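Local coordinates for protein phage terminase large subunit (Thermus phage P7426, PDB 7KS4) that probably acts as the ATP-driven motor and endonuclease that packages viral DNA into empty capsids, and is represented here by its N-terminal ATPase domain, at residues V39-R44 / S221-S226; H24-A29 / W227-E232; T184-N189 / F249-G254; E205-S210 / A255-H260. One frame throughout, in Å; residues are numbered along the deposited sequence.

Interaction 1. Residues V39-R44 / S221-S226; sequences VACLGR and SFHAAS. With SO4 (sulfate ion), chain H.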
loop_
_atom_site.group_PDB
_atom_site.type_symbol
_atom_site.label_atom_id
_atom_site.label_comp_id
_atom_site.label_asym_id
_atom_site.label_seq_id
_atom_site.Cartn_x
_atom_site.Cartn_y
_atom_site.Cartn_z
ATOM N N VAL A 39 -3.463 7.577 3.327
ATOM C CA VAL A 39 -2.379 7.508 4.295
ATOM C C VAL A 39 -2.889 6.672 5.463
ATOM O O VAL A 39 -3.834 7.076 6.154
ATOM C CB VAL A 39 -1.938 8.902 4.766
ATOM C CG1 VAL A 39 -0.670 8.812 5.608
ATOM C CG2 VAL A 39 -1.719 9.836 3.580
ATOM N N ALA A 40 -2.269 5.517 5.696
ATOM C CA ALA A 40 -2.689 4.614 6.765
ATOM C C ALA A 40 -1.581 4.523 7.802
ATOM O O ALA A 40 -0.499 3.993 7.526
ATOM C CB ALA A 40 -3.039 3.230 6.218
ATOM N N CYS A 41 -1.857 5.036 8.999
ATOM C CA CYS A 41 -0.948 4.925 10.133
ATOM C C CYS A 41 -1.523 3.844 11.038
ATOM O O CYS A 41 -2.452 4.098 11.808
ATOM C CB CYS A 41 -0.813 6.257 10.855
ATOM S SG CYS A 41 0.192 6.158 12.351
ATOM N N LEU A 42 -0.977 2.634 10.929
ATOM C CA LEU A 42 -1.526 1.463 11.599
ATOM C C LEU A 42 -0.401 0.698 12.283
ATOM O O LEU A 42 0.733 0.657 11.798
ATOM C CB LEU A 42 -2.284 0.529 10.615
ATOM C CG LEU A 42 -3.231 1.147 9.574
ATOM C CD1 LEU A 42 -3.840 0.070 8.683
ATOM C CD2 LEU A 42 -4.347 1.956 10.223
ATOM N N GLY A 43 -0.714 0.112 13.433
ATOM C CA GLY A 43 0.260 -0.694 14.138
ATOM C C GLY A 43 0.540 -1.998 13.419
ATOM O O GLY A 43 -0.122 -2.370 12.449
ATOM N N ARG A 44 1.553 -2.708 13.910
ATOM C CA ARG A 44 1.853 -4.032 13.384
ATOM C C ARG A 44 0.630 -4.933 13.473
ATOM O O ARG A 44 -0.193 -4.806 14.382
ATOM C CB ARG A 44 3.002 -4.670 14.157
ATOM C CG ARG A 44 4.287 -3.899 14.081
ATOM C CD ARG A 44 5.378 -4.620 14.839
ATOM N NE ARG A 44 6.664 -3.944 14.709
ATOM C CZ ARG A 44 7.796 -4.384 15.244
ATOM N NH1 ARG A 44 7.807 -5.509 15.952
ATOM N NH2 ARG A 44 8.917 -3.699 15.071
ATOM N N SER A 221 -7.100 9.655 5.544
ATOM C CA SER A 221 -6.187 8.984 6.454
ATOM C C SER A 221 -6.915 7.987 7.345
ATOM O O SER A 221 -8.076 8.187 7.716
ATOM C CB SER A 221 -5.450 9.989 7.323
ATOM O OG SER A 221 -4.628 10.812 6.525
ATOM N N PHE A 222 -6.196 6.923 7.700
ATOM C CA PHE A 222 -6.719 5.822 8.493
ATOM C C PHE A 222 -5.756 5.550 9.637
ATOM O O PHE A 222 -4.534 5.622 9.456
ATOM C CB PHE A 222 -6.889 4.577 7.622
ATOM C CG PHE A 222 -7.560 4.861 6.313
ATOM C CD1 PHE A 222 -8.917 4.641 6.157
ATOM C CD2 PHE A 222 -6.840 5.380 5.245
ATOM C CE1 PHE A 222 -9.539 4.917 4.961
ATOM C CE2 PHE A 222 -7.460 5.652 4.052
ATOM C CZ PHE A 222 -8.815 5.418 3.915
ATOM N N HIS A 223 -6.314 5.250 10.812
ATOM C CA HIS A 223 -5.530 5.054 12.023
ATOM C C HIS A 223 -6.060 3.850 12.788
ATOM O O HIS A 223 -7.275 3.695 12.942
ATOM C CB HIS A 223 -5.571 6.292 12.922
ATOM C CG HIS A 223 -4.627 6.212 14.076
ATOM N ND1 HIS A 223 -5.051 6.197 15.387
ATOM C CD2 HIS A 223 -3.278 6.111 14.114
ATOM C CE1 HIS A 223 -4.000 6.106 16.183
ATOM N NE2 HIS A 223 -2.913 6.052 15.435
ATOM N N ALA A 224 -5.156 3.000 13.264
ATOM C CA ALA A 224 -5.562 1.871 14.090
ATOM C C ALA A 224 -4.348 1.330 14.825
ATOM O O ALA A 224 -3.303 1.090 14.213
ATOM C CB ALA A 224 -6.208 0.762 13.248
ATOM N N ALA A 225 -4.491 1.150 16.134
ATOM C CA ALA A 225 -3.518 0.389 16.892
ATOM C C ALA A 225 -3.662 -1.092 16.566
ATOM O O ALA A 225 -4.684 -1.546 16.049
ATOM C CB ALA A 225 -3.713 0.616 18.394
ATOM N N SER A 226 -2.616 -1.853 16.871
ATOM C CA SER A 226 -2.687 -3.292 16.659
ATOM C C SER A 226 -3.905 -3.885 17.357
ATOM O O SER A 226 -4.572 -4.777 16.816
ATOM C CB SER A 226 -1.406 -3.953 17.154
ATOM O OG SER A 226 -0.276 -3.334 16.564
HETATM S S SO4 H . 7.802 -8.878 17.055
HETATM O O1 SO4 H . 8.135 -9.788 18.148
HETATM O O2 SO4 H . 7.240 -9.636 15.942
HETATM O O3 SO4 H . 9.018 -8.196 16.618
HETATM O O4 SO4 H . 6.817 -7.892 17.497
#

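Interaction 2. Residues H24-A29 / W227-E232; sequences HHVQLA and WDVWPE. With SO4 (sulfate ion), chain B.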
loop_
_atom_site.group_PDB
_atom_site.type_symbol
_atom_site.label_atom_id
_atom_site.label_comp_id
_atom_site.label_asym_id
_atom_site.label_seq_id
_atom_site.Cartn_x
_atom_site.Cartn_y
_atom_site.Cartn_z
ATOM N N HIS A 24 -10.805 -6.848 6.855
ATOM C CA HIS A 24 -11.248 -6.323 8.137
ATOM C C HIS A 24 -11.765 -4.894 7.975
ATOM O O HIS A 24 -11.667 -4.288 6.905
ATOM C CB HIS A 24 -10.104 -6.352 9.148
ATOM C CG HIS A 24 -9.509 -7.710 9.343
ATOM N ND1 HIS A 24 -8.184 -7.903 9.667
ATOM C CD2 HIS A 24 -10.060 -8.944 9.256
ATOM C CE1 HIS A 24 -7.943 -9.197 9.773
ATOM N NE2 HIS A 24 -9.065 -9.852 9.528
ATOM N N HIS A 25 -12.305 -4.340 9.065
ATOM C CA HIS A 25 -12.960 -3.039 8.962
ATOM C C HIS A 25 -11.990 -1.971 8.466
ATOM O O HIS A 25 -12.363 -1.124 7.646
ATOM C CB HIS A 25 -13.586 -2.636 10.303
ATOM C CG HIS A 25 -12.603 -2.450 11.419
ATOM N ND1 HIS A 25 -11.959 -3.503 12.034
ATOM C CD2 HIS A 25 -12.184 -1.330 12.058
ATOM C CE1 HIS A 25 -11.172 -3.039 12.990
ATOM N NE2 HIS A 25 -11.291 -1.723 13.027
ATOM N N VAL A 26 -10.737 -2.009 8.922
ATOM C CA VAL A 26 -9.788 -0.971 8.527
ATOM C C VAL A 26 -9.346 -1.167 7.086
ATOM O O VAL A 26 -9.211 -0.199 6.331
ATOM C CB VAL A 26 -8.580 -0.941 9.476
ATOM C CG1 VAL A 26 -7.702 0.276 9.155
ATOM C CG2 VAL A 26 -9.038 -0.904 10.919
ATOM N N GLN A 27 -9.080 -2.414 6.693
ATOM C CA GLN A 27 -8.781 -2.707 5.296
ATOM C C GLN A 27 -9.932 -2.286 4.397
ATOM O O GLN A 27 -9.727 -1.653 3.355
ATOM C CB GLN A 27 -8.493 -4.196 5.124
ATOM C CG GLN A 27 -7.277 -4.682 5.869
ATOM C CD GLN A 27 -7.205 -6.188 5.909
ATOM O OE1 GLN A 27 -8.206 -6.863 6.160
ATOM N NE2 GLN A 27 -6.023 -6.730 5.645
ATOM N N LEU A 28 -11.158 -2.642 4.786
ATOM C CA LEU A 28 -12.321 -2.259 3.995
ATOM C C LEU A 28 -12.405 -0.747 3.846
ATOM O O LEU A 28 -12.700 -0.242 2.759
ATOM C CB LEU A 28 -13.590 -2.810 4.644
ATOM C CG LEU A 28 -14.865 -2.810 3.805
ATOM C CD1 LEU A 28 -14.670 -3.541 2.485
ATOM C CD2 LEU A 28 -15.983 -3.452 4.613
ATOM N N ALA A 29 -12.147 -0.003 4.923
ATOM C CA ALA A 29 -12.195 1.452 4.826
ATOM C C ALA A 29 -11.185 1.965 3.806
ATOM O O ALA A 29 -11.497 2.861 3.012
ATOM C CB ALA A 29 -11.943 2.082 6.192
ATOM N N TRP A 227 -4.228 -3.382 18.550
ATOM C CA TRP A 227 -5.342 -3.928 19.312
ATOM C C TRP A 227 -6.691 -3.394 18.855
ATOM O O TRP A 227 -7.719 -3.931 19.280
ATOM C CB TRP A 227 -5.152 -3.649 20.803
ATOM C CG TRP A 227 -4.934 -2.212 21.130
ATOM C CD1 TRP A 227 -5.880 -1.236 21.198
ATOM C CD2 TRP A 227 -3.684 -1.585 21.445
ATOM N NE1 TRP A 227 -5.298 -0.036 21.535
ATOM C CE2 TRP A 227 -3.951 -0.227 21.694
ATOM C CE3 TRP A 227 -2.365 -2.042 21.539
ATOM C CZ2 TRP A 227 -2.950 0.681 22.031
ATOM C CZ3 TRP A 227 -1.375 -1.140 21.880
ATOM C CH2 TRP A 227 -1.673 0.203 22.121
ATOM N N ASP A 228 -6.718 -2.357 18.011
ATOM C CA ASP A 228 -7.960 -2.005 17.331
ATOM C C ASP A 228 -8.354 -3.079 16.325
ATOM O O ASP A 228 -9.545 -3.361 16.148
ATOM C CB ASP A 228 -7.828 -0.654 16.620
ATOM C CG ASP A 228 -7.723 0.513 17.585
ATOM O OD1 ASP A 228 -8.360 0.461 18.660
ATOM O OD2 ASP A 228 -7.006 1.485 17.264
ATOM N N VAL A 229 -7.374 -3.688 15.663
ATOM C CA VAL A 229 -7.657 -4.764 14.723
ATOM C C VAL A 229 -7.734 -6.113 15.429
ATOM O O VAL A 229 -8.509 -6.980 15.019
ATOM C CB VAL A 229 -6.597 -4.803 13.614
ATOM C CG1 VAL A 229 -7.010 -5.804 12.528
ATOM C CG2 VAL A 229 -6.363 -3.398 13.028
ATOM N N TRP A 230 -6.931 -6.308 16.479
ATOM C CA TRP A 230 -6.887 -7.557 17.236
ATOM C C TRP A 230 -7.226 -7.251 18.690
ATOM O O TRP A 230 -6.336 -7.220 19.554
ATOM C CB TRP A 230 -5.519 -8.224 17.112
ATOM C CG TRP A 230 -5.199 -8.619 15.709
ATOM C CD1 TRP A 230 -4.259 -8.061 14.889
ATOM C CD2 TRP A 230 -5.833 -9.653 14.946
ATOM N NE1 TRP A 230 -4.265 -8.690 13.667
ATOM C CE2 TRP A 230 -5.223 -9.672 13.676
ATOM C CE3 TRP A 230 -6.859 -10.568 15.217
ATOM C CZ2 TRP A 230 -5.604 -10.571 12.678
ATOM C CZ3 TRP A 230 -7.236 -11.459 14.226
ATOM C CH2 TRP A 230 -6.610 -11.455 12.972
ATOM N N PRO A 231 -8.504 -7.027 19.002
ATOM C CA PRO A 231 -8.867 -6.719 20.394
ATOM C C PRO A 231 -8.528 -7.837 21.363
ATOM O O PRO A 231 -8.244 -7.570 22.537
ATOM C CB PRO A 231 -10.385 -6.484 20.327
ATOM C CG PRO A 231 -10.735 -6.425 18.868
ATOM C CD PRO A 231 -9.688 -7.188 18.142
ATOM N N GLU A 232 -8.564 -9.091 20.913
ATOM C CA GLU A 232 -8.263 -10.203 21.802
ATOM C C GLU A 232 -6.783 -10.272 22.165
ATOM O O GLU A 232 -6.424 -11.016 23.083
ATOM C CB GLU A 232 -8.713 -11.521 21.163
ATOM C CG GLU A 232 -7.873 -11.996 19.967
ATOM C CD GLU A 232 -8.357 -11.487 18.613
ATOM O OE1 GLU A 232 -8.926 -10.372 18.531
ATOM O OE2 GLU A 232 -8.149 -12.217 17.619
HETATM S S SO4 B . -13.423 -6.866 11.987
HETATM O O1 SO4 B . -12.281 -5.958 12.002
HETATM O O2 SO4 B . -12.972 -8.193 11.584
HETATM O O3 SO4 B . -14.019 -6.934 13.319
HETATM O O4 SO4 B . -14.424 -6.374 11.045
#

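Interaction 3. Residues T184-N189 / F249-G254; sequences TPKGLN and FRQEYG. With SO4 (sulfate ion), chain H.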
loop_
_atom_site.group_PDB
_atom_site.type_symbol
_atom_site.label_atom_id
_atom_site.label_comp_id
_atom_site.label_asym_id
_atom_site.label_seq_id
_atom_site.Cartn_x
_atom_site.Cartn_y
_atom_site.Cartn_z
ATOM N N THR A 184 3.923 2.138 10.072
ATOM C CA THR A 184 3.900 2.480 11.483
ATOM C C THR A 184 4.615 3.817 11.658
ATOM O O THR A 184 5.548 4.115 10.909
ATOM C CB THR A 184 4.590 1.410 12.323
ATOM O OG1 THR A 184 5.969 1.340 11.950
ATOM C CG2 THR A 184 3.935 0.051 12.106
ATOM N N PRO A 185 4.180 4.656 12.593
ATOM C CA PRO A 185 4.724 6.018 12.654
ATOM C C PRO A 185 6.139 6.052 13.213
ATOM O O PRO A 185 6.548 5.192 14.001
ATOM C CB PRO A 185 3.742 6.751 13.576
ATOM C CG PRO A 185 3.153 5.679 14.427
ATOM C CD PRO A 185 3.081 4.458 13.552
ATOM N N LYS A 186 6.884 7.081 12.814
ATOM C CA LYS A 186 8.266 7.260 13.247
ATOM C C LYS A 186 8.495 8.715 13.645
ATOM O O LYS A 186 9.432 9.378 13.196
ATOM C CB LYS A 186 9.231 6.808 12.153
ATOM C CG LYS A 186 10.075 5.614 12.539
ATOM C CD LYS A 186 9.265 4.340 12.544
ATOM C CE LYS A 186 10.135 3.137 12.814
ATOM N NZ LYS A 186 9.341 1.886 12.810
ATOM N N GLY A 187 7.622 9.228 14.492
ATOM C CA GLY A 187 7.745 10.589 14.960
ATOM C C GLY A 187 7.061 11.589 14.049
ATOM O O GLY A 187 6.263 11.261 13.163
ATOM N N LEU A 188 7.403 12.854 14.278
ATOM C CA LEU A 188 6.753 13.963 13.583
ATOM C C LEU A 188 7.593 14.341 12.368
ATOM O O LEU A 188 8.331 15.331 12.353
ATOM C CB LEU A 188 6.554 15.134 14.533
ATOM C CG LEU A 188 5.849 14.755 15.835
ATOM C CD1 LEU A 188 5.741 15.966 16.737
ATOM C CD2 LEU A 188 4.465 14.163 15.567
ATOM N N ASN A 189 7.465 13.518 11.326
ATOM C CA ASN A 189 8.164 13.724 10.066
ATOM C C ASN A 189 7.156 13.855 8.931
ATOM O O ASN A 189 5.977 14.125 9.178
ATOM C CB ASN A 189 9.147 12.582 9.809
ATOM C CG ASN A 189 8.458 11.242 9.602
ATOM O OD1 ASN A 189 7.229 11.140 9.584
ATOM N ND2 ASN A 189 9.263 10.200 9.463
ATOM N N PHE A 249 6.699 0.753 21.992
ATOM C CA PHE A 249 5.352 0.223 22.167
ATOM C C PHE A 249 4.308 1.190 21.623
ATOM O O PHE A 249 3.411 0.793 20.868
ATOM C CB PHE A 249 5.078 -0.071 23.642
ATOM C CG PHE A 249 3.640 -0.384 23.924
ATOM C CD1 PHE A 249 3.180 -1.688 23.876
ATOM C CD2 PHE A 249 2.740 0.631 24.202
ATOM C CE1 PHE A 249 1.851 -1.971 24.117
ATOM C CE2 PHE A 249 1.412 0.354 24.433
ATOM C CZ PHE A 249 0.967 -0.948 24.392
ATOM N N ARG A 250 4.401 2.467 22.005
ATOM C CA ARG A 250 3.417 3.444 21.556
ATOM C C ARG A 250 3.413 3.589 20.039
ATOM O O ARG A 250 2.361 3.866 19.447
ATOM C CB ARG A 250 3.685 4.800 22.215
ATOM C CG ARG A 250 3.409 4.840 23.713
ATOM C CD ARG A 250 3.656 6.231 24.288
ATOM N NE ARG A 250 3.285 6.296 25.700
ATOM C CZ ARG A 250 2.064 6.570 26.152
ATOM N NH1 ARG A 250 1.072 6.822 25.306
ATOM N NH2 ARG A 250 1.833 6.598 27.459
ATOM N N GLN A 251 4.572 3.437 19.392
ATOM C CA GLN A 251 4.631 3.588 17.939
ATOM C C GLN A 251 4.200 2.322 17.216
ATOM O O GLN A 251 3.338 2.367 16.332
ATOM C CB GLN A 251 6.043 3.953 17.489
ATOM C CG GLN A 251 6.437 5.379 17.733
ATOM C CD GLN A 251 7.649 5.772 16.912
ATOM O OE1 GLN A 251 8.413 4.916 16.456
ATOM N NE2 GLN A 251 7.820 7.065 16.703
ATOM N N GLU A 252 4.830 1.190 17.545
ATOM C CA GLU A 252 4.646 -0.011 16.737
ATOM C C GLU A 252 3.277 -0.633 16.956
ATOM O O GLU A 252 2.702 -1.199 16.021
ATOM C CB GLU A 252 5.743 -1.025 17.048
ATOM C CG GLU A 252 7.153 -0.511 16.808
ATOM C CD GLU A 252 7.361 -0.001 15.391
ATOM O OE1 GLU A 252 8.002 1.062 15.236
ATOM O OE2 GLU A 252 6.879 -0.654 14.437
ATOM N N TYR A 253 2.739 -0.535 18.168
ATOM C CA TYR A 253 1.422 -1.070 18.480
ATOM C C TYR A 253 0.373 0.005 18.667
ATOM O O TYR A 253 -0.737 -0.130 18.147
ATOM C CB TYR A 253 1.498 -1.935 19.742
ATOM C CG TYR A 253 2.450 -3.088 19.586
ATOM C CD1 TYR A 253 2.215 -4.079 18.644
ATOM C CD2 TYR A 253 3.587 -3.190 20.374
ATOM C CE1 TYR A 253 3.082 -5.136 18.489
ATOM C CE2 TYR A 253 4.462 -4.250 20.228
ATOM C CZ TYR A 253 4.204 -5.220 19.281
ATOM O OH TYR A 253 5.072 -6.278 19.133
ATOM N N GLY A 254 0.694 1.084 19.384
ATOM C CA GLY A 254 -0.251 2.172 19.524
ATOM C C GLY A 254 -0.442 2.986 18.262
ATOM O O GLY A 254 -1.460 3.672 18.129
HETATM S S SO4 H . 7.802 -8.878 17.055
HETATM O O1 SO4 H . 8.135 -9.788 18.148
HETATM O O2 SO4 H . 7.240 -9.636 15.942
HETATM O O3 SO4 H . 9.018 -8.196 16.618
HETATM O O4 SO4 H . 6.817 -7.892 17.497
#

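Interaction 4. Residues E205-S210 / A255-H260; sequences EGIPNS and AEFVSH. With SO4 (sulfate ion), chain F.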
loop_
_atom_site.group_PDB
_atom_site.type_symbol
_atom_site.label_atom_id
_atom_site.label_comp_id
_atom_site.label_asym_id
_atom_site.label_seq_id
_atom_site.Cartn_x
_atom_site.Cartn_y
_atom_site.Cartn_z
ATOM N N GLU A 205 -5.864 10.789 21.170
ATOM C CA GLU A 205 -4.580 10.688 21.843
ATOM C C GLU A 205 -3.557 10.034 20.923
ATOM O O GLU A 205 -3.881 9.160 20.114
ATOM C CB GLU A 205 -4.723 9.888 23.142
ATOM C CG GLU A 205 -3.450 9.812 23.979
ATOM C CD GLU A 205 -3.647 9.049 25.281
ATOM O OE1 GLU A 205 -4.809 8.911 25.726
ATOM O OE2 GLU A 205 -2.639 8.583 25.856
ATOM N N GLY A 206 -2.307 10.475 21.044
ATOM C CA GLY A 206 -1.243 9.988 20.196
ATOM C C GLY A 206 -1.082 10.724 18.880
ATOM O O GLY A 206 -0.066 10.522 18.200
ATOM N N ILE A 207 -2.039 11.570 18.503
ATOM C CA ILE A 207 -1.964 12.330 17.254
ATOM C C ILE A 207 -1.955 13.822 17.578
ATOM O O ILE A 207 -3.030 14.426 17.704
ATOM C CB ILE A 207 -3.136 11.991 16.318
ATOM C CG1 ILE A 207 -3.212 10.484 16.041
ATOM C CG2 ILE A 207 -2.993 12.754 14.998
ATOM C CD1 ILE A 207 -4.458 10.068 15.279
ATOM N N PRO A 208 -0.790 14.459 17.713
ATOM C CA PRO A 208 -0.772 15.903 17.961
ATOM C C PRO A 208 -1.529 16.660 16.881
ATOM O O PRO A 208 -1.450 16.328 15.697
ATOM C CB PRO A 208 0.722 16.252 17.943
ATOM C CG PRO A 208 1.406 14.994 18.305
ATOM C CD PRO A 208 0.567 13.887 17.724
ATOM N N ASN A 209 -2.282 17.673 17.309
ATOM C CA ASN A 209 -3.043 18.562 16.438
ATOM C C ASN A 209 -4.242 17.886 15.784
ATOM O O ASN A 209 -4.890 18.499 14.930
ATOM C CB ASN A 209 -2.162 19.183 15.347
ATOM C CG ASN A 209 -1.166 20.174 15.905
ATOM O OD1 ASN A 209 0.044 20.173 15.364
ATOM N ND2 ASN A 209 -1.483 20.925 16.824
ATOM N N SER A 210 -4.566 16.648 16.151
ATOM C CA SER A 210 -5.835 16.072 15.720
ATOM C C SER A 210 -6.995 16.840 16.346
ATOM O O SER A 210 -6.914 17.322 17.479
ATOM C CB SER A 210 -5.923 14.593 16.102
ATOM O OG SER A 210 -5.724 14.395 17.494
ATOM N N ALA A 255 0.508 2.916 17.328
ATOM C CA ALA A 255 0.480 3.748 16.127
ATOM C C ALA A 255 0.449 5.228 16.504
ATOM O O ALA A 255 -0.183 6.049 15.834
ATOM C CB ALA A 255 -0.703 3.386 15.224
ATOM N N GLU A 256 1.154 5.572 17.582
ATOM C CA GLU A 256 1.166 6.935 18.092
ATOM C C GLU A 256 2.278 7.742 17.441
ATOM O O GLU A 256 3.371 7.227 17.175
ATOM C CB GLU A 256 1.339 6.949 19.612
ATOM C CG GLU A 256 0.148 6.392 20.354
ATOM C CD GLU A 256 0.339 6.380 21.854
ATOM O OE1 GLU A 256 1.141 7.188 22.370
ATOM O OE2 GLU A 256 -0.312 5.549 22.515
ATOM N N PHE A 257 1.969 9.007 17.167
ATOM C CA PHE A 257 2.945 9.986 16.707
ATOM C C PHE A 257 3.543 10.662 17.934
ATOM O O PHE A 257 2.856 11.423 18.621
ATOM C CB PHE A 257 2.288 11.030 15.810
ATOM C CG PHE A 257 1.845 10.519 14.473
ATOM C CD1 PHE A 257 2.758 10.362 13.447
ATOM C CD2 PHE A 257 0.506 10.261 14.224
ATOM C CE1 PHE A 257 2.352 9.925 12.196
ATOM C CE2 PHE A 257 0.091 9.828 12.984
ATOM C CZ PHE A 257 1.018 9.663 11.962
ATOM N N VAL A 258 4.819 10.401 18.201
ATOM C CA VAL A 258 5.484 10.896 19.401
ATOM C C VAL A 258 6.681 11.740 18.983
ATOM O O VAL A 258 7.455 11.339 18.106
ATOM C CB VAL A 258 5.916 9.739 20.320
ATOM C CG1 VAL A 258 4.722 8.856 20.656
ATOM C CG2 VAL A 258 7.001 8.906 19.666
ATOM N N SER A 259 6.833 12.903 19.614
ATOM C CA SER A 259 7.989 13.763 19.376
ATOM C C SER A 259 9.226 13.127 20.000
ATOM O O SER A 259 9.377 13.121 21.226
ATOM C CB SER A 259 7.733 15.152 19.953
ATOM O OG SER A 259 7.504 15.087 21.349
ATOM N N HIS A 260 10.113 12.595 19.163
ATOM C CA HIS A 260 11.321 11.926 19.642
ATOM C C HIS A 260 12.170 12.883 20.476
ATOM O O HIS A 260 13.369 12.670 20.661
ATOM C CB HIS A 260 12.141 11.379 18.467
ATOM C CG HIS A 260 11.510 10.206 17.779
ATOM N ND1 HIS A 260 12.216 9.356 16.956
ATOM C CD2 HIS A 260 10.236 9.744 17.791
ATOM C CE1 HIS A 260 11.407 8.419 16.491
ATOM N NE2 HIS A 260 10.200 8.633 16.983
HETATM S S SO4 F . 0.477 21.387 19.349
HETATM O O1 SO4 F . 1.778 20.752 19.534
HETATM O O2 SO4 F . -0.566 20.364 19.326
HETATM O O3 SO4 F . 0.215 22.313 20.449
HETATM O O4 SO4 F . 0.464 22.117 18.085
#

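Interaction 1. Residues V39-R44 / S221-S226
V39 O accepts from F222 N at 2.8 Å, and three further backbone bonds carry the pairing onward: C41 N to F222 O at 2.8 Å, A224 N to C41 O, longer at 3.3 Å, and G43 N to A224 O. CA-H groups add to this ladder, H223 CA meeting C41 O with an angle of 160° at the hydrogen. Residues 39-42 and 221-224 therefore run parallel, 8° apart, as parts of strands 37-42 and 219-224 at the edge of the central sheet of this P-loop ATPase. The first strand leads straight into the Walker A loop, whose G43 and R44 touch ADP. Beyond the strands a side chain takes over: S226 OG donates to a lone pair of R44 O at 2.6 Å, lying in the carbonyl plane. Apolar contacts occupy the face of A40, L42, F222 and A224, where L42 CD2 presses on A224 CB at 3.7 Å and V26 of helix 25-32 lies over both. On the C41 and H223 face, C41 SG, anti to its own backbone N (chi1 175°), comes to the imidazole edge in the ring plane, 3.9 Å from H223 CD2. H223 NE2 bonds A255 O, and S221 OG bonds F195 O of helix 190-197. R44 extends outward, its NH1 bonded weakly to a sulfate oxygen.

Interaction 2. Residues H24-A29 / W227-E232
V26 and V229 mark the nearest backbone approach, their CA atoms 7.6 Å apart, so the start of helix 25-32 and the end of helix 226-229 meet through side chains of 24-26, which touch both side chains and backbone of 228-230. H24 is the N-cap of the first helix, while W230 is the first residue to leave the second. The H24 N-H points almost straight at Q27 OE1, 2.7 Å away, the N3-to-N-cap half of a capping box. Q27 NE2 is thereby turned to the ADP adenine and to G47 O of the P-loop. The H24 imidazole crosses V229 at about a right angle, with H24 ND1 3.7 Å from V229 CG1. Further out, H24 CE1 reaches the benzo part of the W230 indole, 4.0 Å from W230 CZ2, with the ring planes at 82°. V26 CG2 meets V229 CG2 at 4.2 Å on the side toward A224. H25 CG sits between the backbone N and the carbonyl carbon (chi1 63°), which brings the ring edge to D228 O, 3.6 Å from H25 CE1, and ND1 to a sulfate oxygen at a distance too short to be reliable. Across the contact the touching is by van der Waals packing, whereas Q27 NE2 bonds ADP and W230 NE1 bonds Q45 O of the P-loop, so the contact lines one side of the nucleotide site.

Interaction 3. Residues T184-N189 / F249-G254
K186 and E252 join the loop that follows strand 178-183 to the last turn of helix 246-252. In this ASCE ATPase fold that loop leaves the sheet beside the nucleotide site: T184 N bonds E155, the predicted catalytic glutamate. The tight part is built around P185 and Q251. P185 CD rests on Q251 O at 3.5 Å, and the extended Q251 side chain passes along the loop backbone until its amide lies against K186 CA. As modelled, Q251 OE1 faces P185 O at 3.1 Å and Q251 NE2 faces G187 N, like against like, so the assigned amide orientation is doubtful. E252 bends back at CG (chi2 -56°), which sets its carboxylate against T184, with OE2 3.3 Å from T184 OG1 and in a long, weak ion pair with R44. The more exposed side, looser in its carbon packing, belongs to K186, whose chain crosses the Q251 side chain at about a right angle, K186 CD staying 4.0 Å from Q251 OE1. K186 NZ has a long, weak ion pair with E155 and closes the salt bridge with E252 OE1 at 2.9 Å, approaching on the syn side, 18° out of the carboxylate plane.

Interaction 4. Residues E205-S210 / A255-H260
A type II beta turn, I207 to S210, and the glycine before it receive the C-terminal end of the modelled chain, in this ATPase-domain construct, where F257 N donates to G206 O at 2.7 Å. The donor lies in the carbonyl plane, and its N-H is moderately bent at 143°. G206, with positive phi, brings its CA against the E256 side chain, 3.9 Å from E256 CG, while E256 OE1 turns to a salt bridge with R250. F257 CB packs on P208 CD at 3.8 Å; the F257 CD2 edge reaches I207 CG1 at 4.1 Å. Turn and phenyl ring both pack on helix 190-197: F257 meets Y192 and F195, and I207 touches F195 and L196. Two donors of S210 grip I207 O, OG at 2.7 Å and the backbone N at 3.1 Å, which pins the turn. At its outer corner N209 takes positive phi, and N209 ND2 bonds sulfate O4 at 2.6 Å.

In the fold
Interactions 1 and 3 each touch all the others. The centre of interaction 1 lies about 9 Å from that of interaction 2, where V26 and V229 pack on A224, and about 10 Å from that of interaction 3, where S226 N meets Y253 O at 2.9 Å. Interaction 4 joins interaction 1 through H223 NE2 and A255 O, 2.8 Å apart, and interaction 3 through R250 NH1 and E256 OE1 at 3.0 Å. Interactions 1 and 2 hold residues of the ADP pocket; the side chains of T184 and F257 are about 6 and 14 Å from the nucleotide. Helix 246-252 and the residues after it link the nucleotide site to the end of the modelled chain.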